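Ferredoxin-thioredoxin reductase subunit A2, chloroplastic (Arabidopsis thaliana, PDB 7C2B) probably serves as the variable subunit of the chloroplast ferredoxin-thioredoxin reductase, which uses electrons from reduced ferredoxin to reduce thioredoxins. Local coordinates at residues L44-V49 against F98-K103. Residues are numbered along the deposited sequence; the frame is centred on the assembly and turned at random.
With NO3 (nitrate ion), chain J.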
loop_
_atom_site.group_PDB
_atom_site.type_symbol
_atom_site.label_atom_id
_atom_site.label_comp_id
_atom_site.label_asym_id
_atom_site.label_seq_id
_atom_site.Cartn_x
_atom_site.Cartn_y
_atom_site.Cartn_z
ATOM N N LEU B 44 13.692 -3.816 -13.619
ATOM C CA LEU B 44 12.635 -2.861 -13.305
ATOM C C LEU B 44 11.996 -2.420 -14.615
ATOM O O LEU B 44 12.644 -1.752 -15.424
ATOM C CB LEU B 44 13.199 -1.671 -12.536
ATOM C CG LEU B 44 12.251 -0.460 -12.437
ATOM C CD1 LEU B 44 10.934 -0.846 -11.773
ATOM C CD2 LEU B 44 12.944 0.659 -11.671
ATOM N N LYS B 45 10.736 -2.796 -14.823
ATOM C CA LYS B 45 9.976 -2.374 -15.991
ATOM C C LYS B 45 9.103 -1.184 -15.626
ATOM O O LYS B 45 8.492 -1.165 -14.557
ATOM C CB LYS B 45 9.090 -3.509 -16.517
ATOM C CG LYS B 45 9.823 -4.814 -16.837
ATOM C CD LYS B 45 8.822 -5.934 -17.115
ATOM C CE LYS B 45 9.459 -7.116 -17.828
ATOM N NZ LYS B 45 10.092 -8.089 -16.881
ATOM N N VAL B 46 9.034 -0.195 -16.516
ATOM C CA VAL B 46 8.150 0.943 -16.296
ATOM C C VAL B 46 7.261 1.129 -17.522
ATOM O O VAL B 46 7.616 0.760 -18.648
ATOM C CB VAL B 46 8.910 2.254 -15.944
ATOM C CG1 VAL B 46 9.634 2.115 -14.580
ATOM C CG2 VAL B 46 9.884 2.678 -17.038
ATOM N N TYR B 47 6.095 1.721 -17.285
ATOM C CA TYR B 47 5.010 1.711 -18.250
ATOM C C TYR B 47 4.507 3.097 -18.618
ATOM O O TYR B 47 3.596 3.202 -19.443
ATOM C CB TYR B 47 3.849 0.863 -17.705
ATOM C CG TYR B 47 4.270 -0.567 -17.457
ATOM C CD1 TYR B 47 4.288 -1.491 -18.498
ATOM C CD2 TYR B 47 4.680 -0.988 -16.202
ATOM C CE1 TYR B 47 4.688 -2.794 -18.293
ATOM C CE2 TYR B 47 5.085 -2.294 -15.992
ATOM C CZ TYR B 47 5.088 -3.189 -17.050
ATOM O OH TYR B 47 5.493 -4.489 -16.854
ATOM N N HIS B 48 5.076 4.158 -18.051
ATOM C CA HIS B 48 4.550 5.509 -18.214
ATOM C C HIS B 48 5.312 6.350 -19.234
ATOM O O HIS B 48 5.004 7.532 -19.381
ATOM C CB HIS B 48 4.567 6.237 -16.866
ATOM C CG HIS B 48 5.947 6.432 -16.319
ATOM N ND1 HIS B 48 6.811 5.378 -16.098
ATOM C CD2 HIS B 48 6.627 7.553 -15.992
ATOM C CE1 HIS B 48 7.957 5.844 -15.636
ATOM N NE2 HIS B 48 7.875 7.160 -15.570
ATOM N N VAL B 49 6.308 5.795 -19.921
ATOM C CA VAL B 49 7.091 6.607 -20.843
ATOM C C VAL B 49 6.261 6.863 -22.091
ATOM O O VAL B 49 5.655 5.941 -22.649
ATOM C CB VAL B 49 8.431 5.925 -21.162
ATOM C CG1 VAL B 49 9.246 6.773 -22.120
ATOM C CG2 VAL B 49 9.206 5.712 -19.882
ATOM N N PHE B 98 12.596 11.120 -19.610
ATOM C CA PHE B 98 11.531 10.761 -18.685
ATOM C C PHE B 98 12.094 10.664 -17.278
ATOM O O PHE B 98 13.308 10.663 -17.066
ATOM C CB PHE B 98 10.838 9.441 -19.078
ATOM C CG PHE B 98 11.732 8.221 -19.022
ATOM C CD1 PHE B 98 12.530 7.879 -20.104
ATOM C CD2 PHE B 98 11.751 7.397 -17.897
ATOM C CE1 PHE B 98 13.348 6.755 -20.069
ATOM C CE2 PHE B 98 12.569 6.275 -17.852
ATOM C CZ PHE B 98 13.362 5.948 -18.945
ATOM N N PHE B 99 11.184 10.589 -16.317
ATOM C CA PHE B 99 11.524 10.416 -14.916
ATOM C C PHE B 99 10.955 9.098 -14.421
ATOM O O PHE B 99 9.923 8.628 -14.909
ATOM C CB PHE B 99 10.977 11.574 -14.069
ATOM C CG PHE B 99 11.403 12.926 -14.568
ATOM C CD1 PHE B 99 12.672 13.418 -14.281
ATOM C CD2 PHE B 99 10.550 13.691 -15.348
ATOM C CE1 PHE B 99 13.077 14.655 -14.751
ATOM C CE2 PHE B 99 10.953 14.935 -15.831
ATOM C CZ PHE B 99 12.219 15.416 -15.529
ATOM N N THR B 100 11.648 8.502 -13.455
ATOM C CA THR B 100 11.190 7.299 -12.782
ATOM C C THR B 100 11.543 7.443 -11.309
ATOM O O THR B 100 12.627 7.928 -10.975
ATOM C CB THR B 100 11.832 6.024 -13.368
ATOM O OG1 THR B 100 11.337 5.788 -14.697
ATOM C CG2 THR B 100 11.513 4.813 -12.508
ATOM N N HIS B 101 10.624 7.047 -10.436
ATOM C CA HIS B 101 10.867 7.057 -8.997
ATOM C C HIS B 101 11.533 5.757 -8.562
ATOM O O HIS B 101 11.062 4.666 -8.908
ATOM C CB HIS B 101 9.549 7.255 -8.250
ATOM C CG HIS B 101 9.000 8.644 -8.355
ATOM N ND1 HIS B 101 8.259 9.083 -9.437
ATOM C CD2 HIS B 101 9.067 9.687 -7.496
ATOM C CE1 HIS B 101 7.899 10.337 -9.236
ATOM N NE2 HIS B 101 8.380 10.728 -8.067
ATOM N N LEU B 102 12.625 5.875 -7.796
ATOM C CA LEU B 102 13.384 4.722 -7.321
ATOM C C LEU B 102 13.577 4.802 -5.810
ATOM O O LEU B 102 13.493 5.873 -5.200
ATOM C CB LEU B 102 14.777 4.628 -7.978
ATOM C CG LEU B 102 14.886 4.636 -9.497
ATOM C CD1 LEU B 102 16.353 4.426 -9.893
ATOM C CD2 LEU B 102 14.024 3.532 -10.045
ATOM N N LYS B 103 13.840 3.648 -5.209
ATOM C CA LYS B 103 14.344 3.606 -3.843
ATOM C C LYS B 103 15.803 3.177 -3.862
ATOM O O LYS B 103 16.330 2.720 -4.882
ATOM C CB LYS B 103 13.500 2.680 -2.955
ATOM C CG LYS B 103 13.283 1.274 -3.483
ATOM C CD LYS B 103 12.336 0.536 -2.544
ATOM C CE LYS B 103 11.847 -0.761 -3.143
ATOM N NZ LYS B 103 12.973 -1.695 -3.342
HETATM N N NO3 J . 5.741 12.263 -6.622
HETATM O O1 NO3 J . 4.659 12.136 -5.972
HETATM O O2 NO3 J . 5.708 12.421 -7.883
HETATM O O3 NO3 J . 6.851 12.234 -6.011
#
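V49 lays CG2 over one face of the F98 ring, 3.7 Å from its centroid and 16° off the ring normal, a CH-pi contact; F98 CG sits between its backbone N and carbonyl carbon (chi1 64°), which sets the ring beneath that methyl. Next along, H48 reaches across with the edge of its imidazole: NE2 donates to F99 O over 2.6 Å, nearly straight at 171°, the oxygen lying close to the ring plane. T100 OG1, also at that ring edge, stands 3.5 Å from H48 CE1 and bonds weakly to the same F99 O. T100 CG2 meets V46 CG1 at 3.9 Å. L44 CD2 presses on L102 CD2 at a tight 3.5 Å. The two runs are roughly antiparallel but share no backbone-to-backbone bonds: 45-46 pairs with 55-56, while 94-102, outermost in this chain's main sheet, pairs with 82-90 in this SH3-like domain. H101 ND1 is hydrogen-bonded to an acidic side chain of another protein chain, and H101 O to a basic one. Apolar contacts and one bond to a main-chain carbonyl thus join 44-49 to strand 94-102; NE2 carries the hydrogen in that bond, which would hold the imidazole's rotation.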